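Local coordinates for general secretion pathway protein F (Vibrio cholerae, PDB 3C1Q) that probably serves, through this first cytoplasmic domain, in the inner membrane complex that drives type II secretion of toxins and proteases from the periplasm, at residues I17-A22 with V95-A100; V52-K57 with D66-Y71. One frame throughout, in Å; residues are numbered along the deposited sequence.

Contact 1. Residues I17-A22 with V95-A100; sequences ITRQLA and VLERLA. With CA (calcium ion), chain G.
Arg19 and Ala22 of one helix face Ala100 and Leu96 of another; the segment axes run nearly antiparallel, at 153°, and approach to 8.3 Å. Small residues allow this closeness: Ala22 CB lies 3.8 Å from Ala100 CB and also rests on the backbone O of Leu96. Thr18 turns its methyl, CG2, anti to the backbone N and onto the turn at Leu99 and Ala100, while its OG1 bonds back to Leu14 O. On the flank opposite Arg19, the isobutyl groups of Leu21 and Leu96 touch through Leu21 CG and Leu96 CD1, 4.1 Å apart. The Arg19 chain, bent at chi2 and chi3, lays its guanidinium over Ala100 CB, which sits 3.5 Å above the plane near its centre. At the guanidinium edge, NH1 gives a nearly straight bond (165°) to Glu97 OE2, 2.9 Å away, reaching the syn side of that oxygen but 30° out of the carboxylate plane. The same OE2 binds the calcium ion at 2.3 Å, so one oxygen serves both cations. Glu97 OE1 is held by Gln26 and by a water that also bonds weakly to Arg19 NH1. Arg19 NH2 turns to Glu104 and Asp101, and Asp101 joins Glu97 and Glu43 of the second subunit on the calcium, making the site a bridge between subunits. Within the all-helical bundle, helix 77-89 packs against Thr18 and Leu99, and helix 31-40 covers Leu21.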
loop_
_atom_site.group_PDB
_atom_site.type_symbol
_atom_site.label_atom_id
_atom_site.label_comp_id
_atom_site.label_asym_id
_atom_site.label_seq_id
_atom_site.Cartn_x
_atom_site.Cartn_y
_atom_site.Cartn_z
ATOM N N ILE B 17 5.053 -3.889 3.872
ATOM C CA ILE B 17 4.187 -4.542 4.866
ATOM C C ILE B 17 3.653 -3.543 5.875
ATOM O O ILE B 17 2.528 -3.697 6.354
ATOM C CB ILE B 17 4.848 -5.785 5.540
ATOM C CG1 ILE B 17 6.097 -5.395 6.349
ATOM C CG2 ILE B 17 5.147 -6.869 4.476
ATOM C CD1 ILE B 17 6.801 -6.588 7.120
ATOM N N THR B 18 4.425 -2.504 6.197
ATOM C CA THR B 18 3.951 -1.533 7.198
ATOM C C THR B 18 2.790 -0.692 6.629
ATOM O O THR B 18 1.780 -0.464 7.305
ATOM C CB THR B 18 5.110 -0.650 7.735
ATOM O OG1 THR B 18 6.150 -1.491 8.273
ATOM C CG2 THR B 18 4.623 0.271 8.817
ATOM N N ARG B 19 2.922 -0.296 5.367
ATOM C CA ARG B 19 1.841 0.427 4.679
ATOM C C ARG B 19 0.596 -0.436 4.549
ATOM O O ARG B 19 -0.500 0.005 4.860
ATOM C CB ARG B 19 2.290 0.932 3.316
ATOM C CG ARG B 19 1.172 1.628 2.509
ATOM C CD ARG B 19 0.615 2.818 3.220
ATOM N NE ARG B 19 1.611 3.894 3.330
ATOM C CZ ARG B 19 1.464 4.946 4.135
ATOM N NH1 ARG B 19 0.385 5.046 4.901
ATOM N NH2 ARG B 19 2.391 5.894 4.183
ATOM N N GLN B 20 0.765 -1.689 4.148
ATOM C CA GLN B 20 -0.377 -2.592 4.013
ATOM C C GLN B 20 -1.069 -2.802 5.357
ATOM O O GLN B 20 -2.294 -2.706 5.446
ATOM C CB GLN B 20 0.049 -3.933 3.425
ATOM C CG GLN B 20 0.579 -3.839 1.998
ATOM C CD GLN B 20 1.017 -5.176 1.452
ATOM O OE1 GLN B 20 1.898 -5.831 2.021
ATOM N NE2 GLN B 20 0.393 -5.603 0.347
ATOM N N LEU B 21 -0.296 -3.066 6.408
ATOM C CA LEU B 21 -0.912 -3.289 7.722
ATOM C C LEU B 21 -1.626 -2.006 8.190
ATOM O O LEU B 21 -2.743 -2.055 8.695
ATOM C CB LEU B 21 0.124 -3.763 8.737
ATOM C CG LEU B 21 -0.383 -4.155 10.103
ATOM C CD1 LEU B 21 -1.344 -5.376 10.010
ATOM C CD2 LEU B 21 0.816 -4.439 11.036
ATOM N N ALA B 22 -1.003 -0.846 7.997
ATOM C CA ALA B 22 -1.630 0.414 8.383
ATOM C C ALA B 22 -2.945 0.657 7.641
ATOM O O ALA B 22 -3.933 1.094 8.227
ATOM C CB ALA B 22 -0.686 1.576 8.137
ATOM N N VAL B 95 -0.772 5.090 15.090
ATOM C CA VAL B 95 0.643 4.743 15.253
ATOM C C VAL B 95 1.137 3.953 14.041
ATOM O O VAL B 95 2.209 4.252 13.504
ATOM C CB VAL B 95 0.929 4.007 16.576
ATOM C CG1 VAL B 95 2.372 3.473 16.614
ATOM C CG2 VAL B 95 0.695 4.943 17.775
ATOM N N LEU B 96 0.336 2.992 13.565
ATOM C CA LEU B 96 0.708 2.262 12.351
ATOM C C LEU B 96 0.833 3.205 11.157
ATOM O O LEU B 96 1.763 3.075 10.348
ATOM C CB LEU B 96 -0.264 1.108 12.051
ATOM C CG LEU B 96 -0.137 -0.113 12.949
ATOM C CD1 LEU B 96 -1.246 -1.101 12.645
ATOM C CD2 LEU B 96 1.255 -0.775 12.801
ATOM N N GLU B 97 -0.096 4.140 11.028
ATOM C CA GLU B 97 -0.022 5.127 9.941
ATOM C C GLU B 97 1.317 5.861 9.999
ATOM O O GLU B 97 1.994 6.034 8.975
ATOM C CB GLU B 97 -1.171 6.133 10.030
ATOM C CG GLU B 97 -1.146 7.212 8.940
ATOM C CD GLU B 97 -1.140 6.636 7.541
ATOM O OE1 GLU B 97 -1.839 5.604 7.303
ATOM O OE2 GLU B 97 -0.432 7.208 6.676
ATOM N N ARG B 98 1.690 6.325 11.189
ATOM C CA ARG B 98 2.969 7.036 11.346
ATOM C C ARG B 98 4.164 6.143 11.035
ATOM O O ARG B 98 5.144 6.604 10.423
ATOM C CB ARG B 98 3.090 7.641 12.732
ATOM C CG ARG B 98 2.148 8.833 12.933
ATOM C CD ARG B 98 2.665 9.789 13.987
ATOM N NE ARG B 98 2.484 9.247 15.324
ATOM C CZ ARG B 98 1.312 9.190 15.957
ATOM N NH1 ARG B 98 0.196 9.645 15.385
ATOM N NH2 ARG B 98 1.256 8.684 17.171
ATOM N N LEU B 99 4.089 4.867 11.425
ATOM C CA LEU B 99 5.172 3.928 11.116
ATOM C C LEU B 99 5.260 3.689 9.594
ATOM O O LEU B 99 6.344 3.611 9.031
ATOM C CB LEU B 99 4.945 2.604 11.844
ATOM C CG LEU B 99 5.307 2.630 13.316
ATOM C CD1 LEU B 99 4.660 1.434 14.056
ATOM C CD2 LEU B 99 6.846 2.644 13.517
ATOM N N ALA B 100 4.110 3.614 8.940
ATOM C CA ALA B 100 4.047 3.471 7.486
ATOM C C ALA B 100 4.662 4.685 6.768
ATOM O O ALA B 100 5.488 4.536 5.827
ATOM C CB ALA B 100 2.568 3.262 7.057
HETATM CA CA CA G . 0.123 9.298 5.985
HETATM O O HOH W 1 -2.479 4.580 5.010
HETATM O O HOH W 2 -2.293 9.609 5.635
HETATM O O HOH W 3 -0.612 10.641 7.947
HETATM O O HOH W 4 -0.039 8.505 3.747
#

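Contact 2. Residues V52-K57 with D66-Y71; sequences VAVRAK and DSLGDY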
loop_
_atom_site.group_PDB
_atom_site.type_symbol
_atom_site.label_atom_id
_atom_site.label_comp_id
_atom_site.label_asym_id
_atom_site.label_seq_id
_atom_site.Cartn_x
_atom_site.Cartn_y
_atom_site.Cartn_z
ATOM N N VAL B 52 2.526 -14.919 9.150
ATOM C CA VAL B 52 1.619 -15.974 9.582
ATOM C C VAL B 52 1.894 -16.306 11.055
ATOM O O VAL B 52 0.959 -16.485 11.848
ATOM C CB VAL B 52 1.754 -17.213 8.659
ATOM C CG1 VAL B 52 1.039 -18.440 9.229
ATOM C CG2 VAL B 52 1.187 -16.893 7.280
ATOM N N ALA B 53 3.170 -16.362 11.422
ATOM C CA ALA B 53 3.573 -16.666 12.788
ATOM C C ALA B 53 3.113 -15.570 13.749
ATOM O O ALA B 53 2.592 -15.854 14.812
ATOM C CB ALA B 53 5.109 -16.859 12.871
ATOM N N VAL B 54 3.309 -14.315 13.353
ATOM C CA VAL B 54 2.846 -13.179 14.140
ATOM C C VAL B 54 1.318 -13.212 14.284
ATOM O O VAL B 54 0.779 -12.981 15.385
ATOM C CB VAL B 54 3.337 -11.843 13.514
ATOM C CG1 VAL B 54 2.687 -10.632 14.180
ATOM C CG2 VAL B 54 4.882 -11.745 13.647
ATOM N N ARG B 55 0.624 -13.494 13.187
ATOM C CA ARG B 55 -0.831 -13.618 13.230
ATOM C C ARG B 55 -1.279 -14.705 14.194
ATOM O O ARG B 55 -2.221 -14.502 14.970
ATOM C CB ARG B 55 -1.423 -13.914 11.864
ATOM C CG ARG B 55 -2.950 -13.820 11.933
ATOM C CD ARG B 55 -3.676 -14.391 10.773
ATOM N NE ARG B 55 -4.999 -14.804 11.242
ATOM C CZ ARG B 55 -5.673 -15.864 10.800
ATOM N NH1 ARG B 55 -6.859 -16.156 11.333
ATOM N NH2 ARG B 55 -5.187 -16.628 9.821
ATOM N N ALA B 56 -0.622 -15.863 14.123
ATOM C CA ALA B 56 -0.955 -16.972 15.010
ATOM C C ALA B 56 -0.850 -16.498 16.467
ATOM O O ALA B 56 -1.781 -16.690 17.264
ATOM C CB ALA B 56 -0.050 -18.154 14.741
ATOM N N LYS B 57 0.238 -15.809 16.798
ATOM C CA LYS B 57 0.444 -15.343 18.173
ATOM C C LYS B 57 -0.619 -14.335 18.611
ATOM O O LYS B 57 -1.095 -14.387 19.742
ATOM C CB LYS B 57 1.852 -14.775 18.355
ATOM C CG LYS B 57 2.922 -15.870 18.392
ATOM C CD LYS B 57 4.269 -15.332 18.795
ATOM C CE LYS B 57 4.390 -15.083 20.277
ATOM N NZ LYS B 57 5.809 -15.029 20.742
ATOM N N ASP B 66 4.486 -7.507 21.321
ATOM C CA ASP B 66 5.211 -8.619 21.937
ATOM C C ASP B 66 5.609 -9.637 20.854
ATOM O O ASP B 66 6.753 -10.118 20.819
ATOM C CB ASP B 66 4.345 -9.265 23.034
ATOM C CG ASP B 66 5.085 -10.293 23.851
ATOM O OD1 ASP B 66 6.294 -10.096 24.096
ATOM O OD2 ASP B 66 4.443 -11.280 24.280
ATOM N N SER B 67 4.670 -9.924 19.959
ATOM C CA SER B 67 4.900 -10.863 18.844
ATOM C C SER B 67 6.049 -10.402 17.929
ATOM O O SER B 67 6.907 -11.198 17.561
ATOM C CB SER B 67 3.621 -11.066 18.042
ATOM O OG SER B 67 2.561 -11.588 18.847
ATOM N N LEU B 68 6.087 -9.109 17.608
ATOM C CA LEU B 68 7.141 -8.573 16.726
ATOM C C LEU B 68 8.532 -8.729 17.328
ATOM O O LEU B 68 9.527 -8.667 16.607
ATOM C CB LEU B 68 6.891 -7.106 16.409
ATOM C CG LEU B 68 5.598 -6.764 15.670
ATOM C CD1 LEU B 68 5.522 -5.250 15.433
ATOM C CD2 LEU B 68 5.461 -7.537 14.364
ATOM N N GLY B 69 8.597 -8.899 18.649
ATOM C CA GLY B 69 9.850 -9.092 19.350
ATOM C C GLY B 69 10.573 -10.379 19.004
ATOM O O GLY B 69 11.757 -10.517 19.299
ATOM N N ASP B 70 9.863 -11.329 18.398
ATOM C CA ASP B 70 10.508 -12.515 17.832
ATOM C C ASP B 70 11.321 -12.223 16.545
ATOM O O ASP B 70 12.070 -13.083 16.082
ATOM C CB ASP B 70 9.473 -13.616 17.589
ATOM C CG ASP B 70 8.858 -14.156 18.884
ATOM O OD1 ASP B 70 9.340 -13.818 19.980
ATOM O OD2 ASP B 70 7.871 -14.915 18.801
ATOM N N TYR B 71 11.189 -11.024 15.977
ATOM C CA TYR B 71 11.936 -10.631 14.774
ATOM C C TYR B 71 12.539 -9.235 14.953
ATOM O O TYR B 71 12.196 -8.308 14.209
ATOM C CB TYR B 71 11.019 -10.644 13.539
ATOM C CG TYR B 71 10.269 -11.930 13.392
ATOM C CD1 TYR B 71 10.782 -12.989 12.663
ATOM C CD2 TYR B 71 9.045 -12.100 14.034
ATOM C CE1 TYR B 71 10.093 -14.185 12.576
ATOM C CE2 TYR B 71 8.351 -13.271 13.943
ATOM C CZ TYR B 71 8.880 -14.317 13.226
ATOM O OH TYR B 71 8.160 -15.483 13.161
HETATM O O HOH W 5 6.201 -13.621 23.040
#
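Lys57 and Val54, on successive turns of helix 45-59, pack against Ser67, Asp70 and Tyr71 in a helix-loop-helix unit of the all-helical cytoplasmic domain, in which the short helix 64-68 and the type I beta turn from Leu68 to Tyr71 lie across helix 45-59. The Lys57 side chain runs along this second element. Its CB lies against the Ser67 hydroxyl, 3.3 Å from OG, an oxygen already bonded to Thr63 O one helical turn back. CG leaves anti to the carbonyl carbon (chi1 -74°), and CD then passes 3.6 Å from Asp70 OD2. A bend at chi3 (77°) follows; CE remains within 3.8 Å of Asp70 OD2, and NZ closes a salt bridge of 2.8 Å with Asp70 OD2. The ammonium meets this oxygen on its syn side, 25° out of the carboxylate plane, with the two side chains arriving from opposite directions. A water takes a second bond from NZ and donates to Asp66 OD2, linking Lys57 indirectly to the other acid of 66-71, whose carboxylate is too far for a direct bond. Tyr62, in the connection between the helices, adds a cation-pi contact to the same lysine.

Deeper in the interface, Val54 divides its two methyls: CG1 reaches Ser67 CB and Leu68 CD2, whereas CG2 meets the Tyr71 ring obliquely, 3.8 Å from CE2. Leu68 continues inward to Phe79 and Val83 of helix 77-89. The Tyr71 side chain slides past Val54 in the opposite direction and reaches across toward helix 45-59. There Tyr71 OH comes 3.4 Å from Ala53 CB.

Overall arrangement
From the N terminus the chain enters helix 11-26, the first side of contact 1, and makes helix 31-40 before reaching helix 45-59. Contact 2 opens there, at 52-57, and closes at 66-71, with eight residues between. Helix 77-89 follows, and 95-100, near the start of the long helix 92-121, closes contact 1 across 72 intervening residues. Contact 2 therefore falls wholly within the larger loop and the two do not cross. Their centres are 16 Å apart and they do not touch, but helix 77-89 packs against both. Contact 1 joins the first and last helices at the calcium-bound subunit boundary; contact 2 ties helix 45-59 to the short helix 64-68 and the turn after it, farther from the centre of the chain.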